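Local structure of succinyl-CoA ligase (ADP-forming) subunit alpha (Methanosaeta concilii, 6HXI) at residues Ala425-Leu439 with Leu584-Leu598. The protein combines a CoA-ligase family region with a citrate synthase-like, largely helical C-terminal region in one chain, and carries bound coenzyme A. Sequence-based numbering, arbitrary orientation.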
ATOM      1  N   ALA B 425       8.803  -6.887  -2.223  1.00 18.78           N
ATOM      2  CA  ALA B 425       7.824  -7.907  -1.797  1.00 18.83           C
ATOM      3  C   ALA B 425       8.541  -8.997  -0.944  1.00 23.00           C
ATOM      4  O   ALA B 425       7.983  -9.466   0.020  1.00 21.71           O
ATOM      5  CB  ALA B 425       7.097  -8.536  -3.034  1.00 19.35           C
ATOM      6  N   ILE B 426       9.796  -9.347  -1.294  1.00 21.40           N
ATOM      7  CA  ILE B 426      10.626 -10.337  -0.628  1.00 21.03           C
ATOM      8  C   ILE B 426      11.087  -9.818   0.704  1.00 24.45           C
ATOM      9  O   ILE B 426      11.099 -10.572   1.666  1.00 25.94           O
ATOM     10  CB  ILE B 426      11.832 -10.720  -1.571  1.00 23.94           C
ATOM     11  CG1 ILE B 426      11.363 -11.701  -2.688  1.00 22.93           C
ATOM     12  CG2 ILE B 426      13.046 -11.267  -0.776  1.00 20.09           C
ATOM     13  CD1 ILE B 426      12.400 -11.942  -3.809  1.00 23.84           C
ATOM     14  N   VAL B 427      11.527  -8.560   0.754  1.00 20.46           N
ATOM     15  CA  VAL B 427      11.945  -7.932   1.998  1.00 19.72           C
ATOM     16  C   VAL B 427      10.751  -7.908   2.982  1.00 21.76           C
ATOM     17  O   VAL B 427      10.903  -8.350   4.105  1.00 23.48           O
ATOM     18  CB  VAL B 427      12.569  -6.542   1.747  1.00 22.32           C
ATOM     19  CG1 VAL B 427      12.740  -5.759   3.034  1.00 20.99           C
ATOM     20  CG2 VAL B 427      13.903  -6.682   0.994  1.00 21.92           C
ATOM     21  N   ALA B 428       9.600  -7.438   2.576  1.00 17.62           N
ATOM     22  CA  ALA B 428       8.391  -7.407   3.434  1.00 18.45           C
ATOM     23  C   ALA B 428       8.054  -8.839   3.910  1.00 23.60           C
ATOM     24  O   ALA B 428       7.705  -9.010   5.079  1.00 22.86           O
ATOM     25  CB  ALA B 428       7.178  -6.818   2.641  1.00 16.70           C
ATOM     26  N   SER B 429       8.110  -9.842   2.987  1.00 22.07           N
ATOM     27  CA  SER B 429       7.843 -11.260   3.329  1.00 24.00           C
ATOM     28  C   SER B 429       8.863 -11.752   4.372  1.00 25.61           C
ATOM     29  O   SER B 429       8.489 -12.400   5.324  1.00 24.88           O
ATOM     30  CB  SER B 429       7.863 -12.154   2.088  1.00 25.69           C
ATOM     31  OG  SER B 429       7.261 -13.414   2.349  1.00 28.32           O
ATOM     32  N   CYS B 430      10.125 -11.394   4.212  1.00 23.85           N
ATOM     33  CA  CYS B 430      11.201 -11.743   5.151  1.00 26.47           C
ATOM     34  C   CYS B 430      10.994 -11.032   6.518  1.00 29.75           C
ATOM     35  O   CYS B 430      11.447 -11.533   7.538  1.00 25.95           O
ATOM     36  CB  CYS B 430      12.570 -11.412   4.557  1.00 27.75           C
ATOM     37  SG  CYS B 430      13.057 -12.487   3.189  1.00 32.72           S
ATOM     38  N   ALA B 431      10.268  -9.900   6.526  1.00 27.03           N
ATOM     39  CA  ALA B 431       9.937  -9.173   7.745  1.00 27.16           C
ATOM     40  C   ALA B 431       8.683  -9.782   8.412  1.00 28.32           C
ATOM     41  O   ALA B 431       8.152  -9.199   9.368  1.00 27.94           O
ATOM     42  CB  ALA B 431       9.732  -7.701   7.438  1.00 27.30           C
ATOM     43  N   GLY B 432       8.235 -10.928   7.902  1.00 21.56           N
ATOM     44  CA  GLY B 432       7.095 -11.682   8.411  1.00 20.23           C
ATOM     45  C   GLY B 432       5.774 -11.063   8.113  1.00 25.92           C
ATOM     46  O   GLY B 432       4.812 -11.324   8.817  1.00 29.34           O
ATOM     47  N   LYS B 433       5.694 -10.247   7.071  1.00 25.95           N
ATOM     48  CA  LYS B 433       4.405  -9.629   6.724  1.00 25.92           C
ATOM     49  C   LYS B 433       3.480 -10.605   5.973  1.00 29.33           C
ATOM     50  O   LYS B 433       3.968 -11.502   5.307  1.00 26.51           O
ATOM     51  CB  LYS B 433       4.605  -8.327   5.937  1.00 25.84           C
ATOM     52  CG  LYS B 433       5.265  -7.196   6.785  1.00 23.82           C
ATOM     53  CD  LYS B 433       4.636  -6.931   8.097  1.00 20.30           C
ATOM     54  CE  LYS B 433       3.169  -6.518   8.100  1.00 20.83           C
ATOM     55  NZ  LYS B 433       2.951  -5.250   7.426  1.00 22.07           N
ATOM     56  N   ASP B 434       2.144 -10.409   6.076  1.00 26.32           N
ATOM     57  CA  ASP B 434       1.170 -11.234   5.373  1.00 26.74           C
ATOM     58  C   ASP B 434       1.329 -11.020   3.853  1.00 27.68           C
ATOM     59  O   ASP B 434       1.982 -10.071   3.444  1.00 26.90           O
ATOM     60  CB  ASP B 434      -0.269 -10.842   5.839  1.00 28.09           C
ATOM     61  CG  ASP B 434      -0.570  -9.380   5.582  1.00 40.94           C
ATOM     62  OD1 ASP B 434      -0.038  -8.512   6.333  1.00 45.96           O
ATOM     63  OD2 ASP B 434      -1.189  -9.092   4.572  1.00 42.99           O
ATOM     64  N   LEU B 435       0.737 -11.911   3.029  1.00 23.86           N
ATOM     65  CA  LEU B 435       0.805 -11.838   1.594  1.00 24.12           C
ATOM     66  C   LEU B 435       0.371 -10.470   1.020  1.00 24.66           C
ATOM     67  O   LEU B 435       1.059  -9.924   0.174  1.00 25.57           O
ATOM     68  CB  LEU B 435      -0.051 -13.000   0.957  1.00 24.53           C
ATOM     69  CG  LEU B 435       0.118 -13.256  -0.557  1.00 30.30           C
ATOM     70  CD1 LEU B 435      -0.338 -14.668  -0.932  1.00 30.42           C
ATOM     71  CD2 LEU B 435      -0.745 -12.280  -1.408  1.00 34.73           C
ATOM     72  N   ILE B 436      -0.773  -9.970   1.421  1.00 20.25           N
ATOM     73  CA  ILE B 436      -1.365  -8.706   0.896  1.00 20.22           C
ATOM     74  C   ILE B 436      -0.509  -7.503   1.155  1.00 23.07           C
ATOM     75  O   ILE B 436      -0.363  -6.698   0.237  1.00 21.69           O
ATOM     76  CB  ILE B 436      -2.827  -8.473   1.393  1.00 23.46           C
ATOM     77  CG1 ILE B 436      -3.779  -9.523   0.821  1.00 25.90           C
ATOM     78  CG2 ILE B 436      -3.356  -7.005   1.171  1.00 23.09           C
ATOM     79  CD1 ILE B 436      -3.923  -9.577  -0.660  1.00 28.35           C
ATOM     80  N   SER B 437       0.030  -7.342   2.386  1.00 21.36           N
ATOM     81  CA  SER B 437       0.910  -6.211   2.721  1.00 21.48           C
ATOM     82  C   SER B 437       2.172  -6.296   1.906  1.00 22.69           C
ATOM     83  O   SER B 437       2.664  -5.278   1.414  1.00 18.62           O
ATOM     84  CB  SER B 437       1.308  -6.249   4.199  1.00 23.17           C
ATOM     85  OG  SER B 437       0.138  -6.120   4.980  1.00 38.68           O
ATOM     86  N   SER B 438       2.769  -7.494   1.881  1.00 22.38           N
ATOM     87  CA  SER B 438       3.996  -7.754   1.118  1.00 22.37           C
ATOM     88  C   SER B 438       3.776  -7.475  -0.376  1.00 24.11           C
ATOM     89  O   SER B 438       4.636  -6.886  -1.003  1.00 23.95           O
ATOM     90  CB  SER B 438       4.457  -9.203   1.316  1.00 23.60           C
ATOM     91  OG  SER B 438       4.741  -9.415   2.684  1.00 29.47           O
ATOM     92  N   LEU B 439       2.634  -7.877  -0.929  1.00 22.02           N
ATOM     93  CA  LEU B 439       2.309  -7.613  -2.336  1.00 21.48           C
ATOM     94  C   LEU B 439       2.255  -6.133  -2.637  1.00 24.43           C
ATOM     95  O   LEU B 439       2.929  -5.683  -3.572  1.00 23.13           O
ATOM     96  CB  LEU B 439       0.976  -8.284  -2.726  1.00 20.80           C
ATOM     97  CG  LEU B 439       0.417  -7.933  -4.120  1.00 22.59           C
ATOM     98  CD1 LEU B 439       1.338  -8.471  -5.258  1.00 18.63           C
ATOM     99  CD2 LEU B 439      -0.983  -8.484  -4.265  1.00 23.73           C
ATOM    100  N   LEU B 584       5.064 -11.590  -7.996  1.00 20.33           N
ATOM    101  CA  LEU B 584       5.222 -10.950  -6.637  1.00 23.40           C
ATOM    102  C   LEU B 584       4.666 -11.879  -5.550  1.00 28.24           C
ATOM    103  O   LEU B 584       5.388 -12.222  -4.640  1.00 27.36           O
ATOM    104  CB  LEU B 584       4.630  -9.536  -6.550  1.00 22.43           C
ATOM    105  CG  LEU B 584       5.481  -8.278  -6.844  1.00 29.37           C
ATOM    106  CD1 LEU B 584       6.474  -8.436  -7.966  1.00 30.65           C
ATOM    107  CD2 LEU B 584       4.585  -7.079  -7.102  1.00 28.57           C
ATOM    108  N   ILE B 585       3.448 -12.378  -5.731  1.00 25.04           N
ATOM    109  CA  ILE B 585       2.794 -13.372  -4.849  1.00 23.77           C
ATOM    110  C   ILE B 585       3.693 -14.640  -4.801  1.00 27.18           C
ATOM    111  O   ILE B 585       3.972 -15.160  -3.731  1.00 28.30           O
ATOM    112  CB  ILE B 585       1.357 -13.678  -5.363  1.00 24.68           C
ATOM    113  CG1 ILE B 585       0.423 -12.411  -5.127  1.00 23.85           C
ATOM    114  CG2 ILE B 585       0.789 -14.917  -4.626  1.00 24.90           C
ATOM    115  CD1 ILE B 585      -0.869 -12.331  -5.969  1.00 24.82           C
ATOM    116  N   GLY B 586       4.149 -15.096  -5.949  1.00 22.95           N
ATOM    117  CA  GLY B 586       5.081 -16.224  -6.028  1.00 21.66           C
ATOM    118  C   GLY B 586       6.302 -16.041  -5.127  1.00 22.14           C
ATOM    119  O   GLY B 586       6.634 -16.906  -4.307  1.00 21.06           O
ATOM    120  N   HIS B 587       6.993 -14.935  -5.264  1.00 20.66           N
ATOM    121  CA  HIS B 587       8.208 -14.667  -4.442  1.00 21.83           C
ATOM    122  C   HIS B 587       7.897 -14.526  -2.917  1.00 25.44           C
ATOM    123  O   HIS B 587       8.619 -15.042  -2.060  1.00 24.86           O
ATOM    124  CB  HIS B 587       8.888 -13.378  -4.946  1.00 23.01           C
ATOM    125  CG  HIS B 587       9.618 -13.601  -6.246  1.00 24.35           C
ATOM    126  ND1 HIS B 587      10.673 -14.456  -6.315  1.00 25.60           N
ATOM    127  CD2 HIS B 587       9.418 -13.037  -7.457  1.00 24.77           C
ATOM    128  CE1 HIS B 587      11.085 -14.422  -7.573  1.00 26.07           C
ATOM    129  NE2 HIS B 587      10.353 -13.577  -8.300  1.00 26.45           N
ATOM    130  N   ILE B 588       6.795 -13.891  -2.588  1.00 19.48           N
ATOM    131  CA  ILE B 588       6.388 -13.771  -1.168  1.00 20.93           C
ATOM    132  C   ILE B 588       6.203 -15.167  -0.546  1.00 25.70           C
ATOM    133  O   ILE B 588       6.674 -15.393   0.555  1.00 24.92           O
ATOM    134  CB  ILE B 588       5.054 -12.988  -1.123  1.00 21.39           C
ATOM    135  CG1 ILE B 588       5.271 -11.505  -1.476  1.00 18.94           C
ATOM    136  CG2 ILE B 588       4.354 -13.219   0.241  1.00 20.21           C
ATOM    137  CD1 ILE B 588       3.982 -10.824  -1.965  1.00 20.57           C
ATOM    138  N   LEU B 589       5.468 -16.071  -1.250  1.00 22.72           N
ATOM    139  CA  LEU B 589       5.156 -17.439  -0.819  1.00 23.46           C
ATOM    140  C   LEU B 589       6.413 -18.296  -0.743  1.00 23.48           C
ATOM    141  O   LEU B 589       6.537 -19.120   0.160  1.00 21.23           O
ATOM    142  CB  LEU B 589       4.130 -18.091  -1.779  1.00 24.08           C
ATOM    143  CG  LEU B 589       2.698 -17.515  -1.766  1.00 28.82           C
ATOM    144  CD1 LEU B 589       1.914 -18.005  -2.971  1.00 30.75           C
ATOM    145  CD2 LEU B 589       1.943 -17.865  -0.488  1.00 30.03           C
ATOM    146  N   ASP B 590       7.337 -18.087  -1.694  1.00 20.92           N
ATOM    147  CA  ASP B 590       8.618 -18.772  -1.778  1.00 21.57           C
ATOM    148  C   ASP B 590       9.433 -18.492  -0.517  1.00 28.19           C
ATOM    149  O   ASP B 590       9.946 -19.430   0.076  1.00 29.26           O
ATOM    150  CB  ASP B 590       9.371 -18.365  -3.054  1.00 21.58           C
ATOM    151  CG  ASP B 590      10.598 -19.220  -3.404  1.00 31.91           C
ATOM    152  OD1 ASP B 590      10.625 -20.400  -3.031  1.00 30.73           O
ATOM    153  OD2 ASP B 590      11.503 -18.713  -4.103  1.00 33.28           O
ATOM    154  N   GLN B 591       9.517 -17.214  -0.076  1.00 24.95           N
ATOM    155  CA  GLN B 591      10.245 -16.842   1.145  1.00 23.38           C
ATOM    156  C   GLN B 591       9.551 -17.442   2.384  1.00 27.33           C
ATOM    157  O   GLN B 591      10.214 -17.886   3.307  1.00 27.10           O
ATOM    158  CB  GLN B 591      10.408 -15.299   1.243  1.00 24.79           C
ATOM    159  CG  GLN B 591      11.154 -14.637   0.036  1.00 26.42           C
ATOM    160  CD  GLN B 591      12.499 -15.270  -0.208  1.00 34.99           C
ATOM    161  OE1 GLN B 591      13.268 -15.454   0.726  1.00 29.63           O
ATOM    162  NE2 GLN B 591      12.785 -15.728  -1.422  1.00 29.06           N
ATOM    163  N   LYS B 592       8.211 -17.525   2.374  1.00 21.87           N
ATOM    164  CA  LYS B 592       7.471 -18.140   3.446  1.00 21.81           C
ATOM    165  C   LYS B 592       7.785 -19.649   3.523  1.00 30.41           C
ATOM    166  O   LYS B 592       8.158 -20.098   4.605  1.00 33.06           O
ATOM    167  CB  LYS B 592       5.974 -17.774   3.347  1.00 22.77           C
ATOM    168  CG  LYS B 592       5.830 -16.269   3.775  1.00 34.67           C
ATOM    169  CD  LYS B 592       4.446 -15.738   4.015  1.00 42.60           C
ATOM    170  CE  LYS B 592       4.455 -14.239   4.340  1.00 27.73           C
ATOM    171  NZ  LYS B 592       5.385 -13.831   5.487  1.00 28.86           N
ATOM    172  N   ARG B 593       7.798 -20.382   2.376  1.00 28.04           N
ATOM    173  CA  ARG B 593       8.167 -21.810   2.332  1.00 27.19           C
ATOM    174  C   ARG B 593       9.592 -22.057   2.828  1.00 30.80           C
ATOM    175  O   ARG B 593       9.834 -23.010   3.556  1.00 31.64           O
ATOM    176  CB  ARG B 593       7.968 -22.405   0.919  1.00 24.82           C
ATOM    177  CG  ARG B 593       6.464 -22.518   0.503  1.00 25.55           C
ATOM    178  CD  ARG B 593       6.300 -23.299  -0.832  1.00 26.88           C
ATOM    179  NE  ARG B 593       7.093 -22.744  -1.932  1.00 23.13           N
ATOM    180  CZ  ARG B 593       6.644 -21.891  -2.854  1.00 26.28           C
ATOM    181  NH1 ARG B 593       7.460 -21.404  -3.763  1.00 21.31           N
ATOM    182  NH2 ARG B 593       5.379 -21.517  -2.863  1.00 18.62           N
ATOM    183  N   LEU B 594      10.536 -21.220   2.413  1.00 28.12           N
ATOM    184  CA  LEU B 594      11.936 -21.308   2.800  1.00 30.02           C
ATOM    185  C   LEU B 594      12.207 -20.939   4.282  1.00 34.17           C
ATOM    186  O   LEU B 594      13.281 -21.263   4.775  1.00 33.32           O
ATOM    187  CB  LEU B 594      12.804 -20.367   1.895  1.00 30.75           C
ATOM    188  CG  LEU B 594      12.861 -20.678   0.404  1.00 34.31           C
ATOM    189  CD1 LEU B 594      13.418 -19.487  -0.384  1.00 32.19           C
ATOM    190  CD2 LEU B 594      13.636 -21.963   0.134  1.00 38.53           C
ATOM    191  N   GLY B 595      11.264 -20.267   4.958  1.00 31.67           N
ATOM    192  CA  GLY B 595      11.432 -19.825   6.346  1.00 30.28           C
ATOM    193  C   GLY B 595      12.508 -18.755   6.439  1.00 34.02           C
ATOM    194  O   GLY B 595      13.302 -18.738   7.386  1.00 32.50           O
ATOM    195  N   SER B 596      12.560 -17.870   5.419  1.00 29.86           N
ATOM    196  CA  SER B 596      13.555 -16.795   5.309  1.00 29.54           C
ATOM    197  C   SER B 596      13.533 -15.857   6.477  1.00 32.20           C
ATOM    198  O   SER B 596      12.462 -15.544   6.991  1.00 30.67           O
ATOM    199  CB  SER B 596      13.346 -16.018   4.021  1.00 31.44           C
ATOM    200  OG  SER B 596      13.613 -16.874   2.926  1.00 43.66           O
ATOM    201  N   ARG B 597      14.717 -15.365   6.864  1.00 29.45           N
ATOM    202  CA  ARG B 597      14.861 -14.463   8.013  1.00 28.81           C
ATOM    203  C   ARG B 597      14.697 -13.023   7.594  1.00 29.80           C
ATOM    204  O   ARG B 597      14.794 -12.742   6.409  1.00 28.96           O
ATOM    205  CB  ARG B 597      16.274 -14.622   8.655  1.00 29.37           C
ATOM    206  CG  ARG B 597      16.744 -16.038   9.013  1.00 43.60           C
ATOM    207  CD  ARG B 597      15.639 -17.015   9.378  1.00 49.11           C
ATOM    208  NE  ARG B 597      14.932 -16.644  10.602  1.00 44.08           N
ATOM    209  CZ  ARG B 597      13.691 -17.017  10.883  1.00 62.56           C
ATOM    210  NH1 ARG B 597      13.010 -17.784  10.034  1.00 43.61           N
ATOM    211  NH2 ARG B 597      13.121 -16.641  12.020  1.00 62.10           N
ATOM    212  N   LEU B 598      14.579 -12.098   8.585  1.00 26.18           N
ATOM    213  CA  LEU B 598      14.512 -10.665   8.417  1.00 25.76           C
ATOM    214  C   LEU B 598      15.729 -10.187   7.593  1.00 29.22           C
ATOM    215  O   LEU B 598      16.874 -10.568   7.859  1.00 28.39           O
ATOM    216  CB  LEU B 598      14.521 -10.002   9.823  1.00 27.23           C
ATOM    217  CG  LEU B 598      14.498  -8.459   9.915  1.00 30.39           C
ATOM    218  CD1 LEU B 598      13.152  -7.943   9.558  1.00 28.13           C
ATOM    219  CD2 LEU B 598      14.846  -7.986  11.298  1.00 31.97           C
TER
HETATM  220  O   HOH W   1       9.739 -15.334   5.182  1.00 46.02           O
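Ile588 drives its side chain as a knob into a hole formed by Ala425, Ser429, Leu435 and Ser438, so that helix 571-594 locks against both helices of 425-439 at once. Ile588 CG1 rests 3.8 Å from Ala425 CB, while Ile588 CD1 passes 3.7 Å from Ser438 CB to reach the backbone of Leu439; CG2 lies near Ser429 OG. Leu435 and Leu439 extend this apolar core over Ile585, Leu584 and Leu589, with Leu439 CD1 3.7 Å from Leu584 CB. Beside the knob, Ser429 OG stands anti to its own backbone N (chi1 -164°), which lets it donate to Ile588 O at 2.7 Å; that carbonyl also accepts from Lys592 N within its helix. The Lys592 chain runs extended over the serine and bends only at its last torsion (-53°), bringing NZ 2.7 Å from Lys433 O, with a weak second bond to Ser429 O. The ammonium thus ties down the turn after Gly432, whose positive phi closes a Schellman motif. Cys430 still fits closely, its SG 3.6 Å from Ser596 CB and its CB 3.2 Å from Arg597 O; beyond it the exposed Arg597 and Leu598 side chains form a loose, solvent-facing edge, with Leu598 CD1 4.0 Å from Ala431 CB. Here Arg449 of a third subunit binds Cys430 O and Ser596 O. Two helices joined by a short turn, the second N-capped by Asp434, packed on helix 571-594, are consistent with the mainly helical citrate synthase C-terminal domain family.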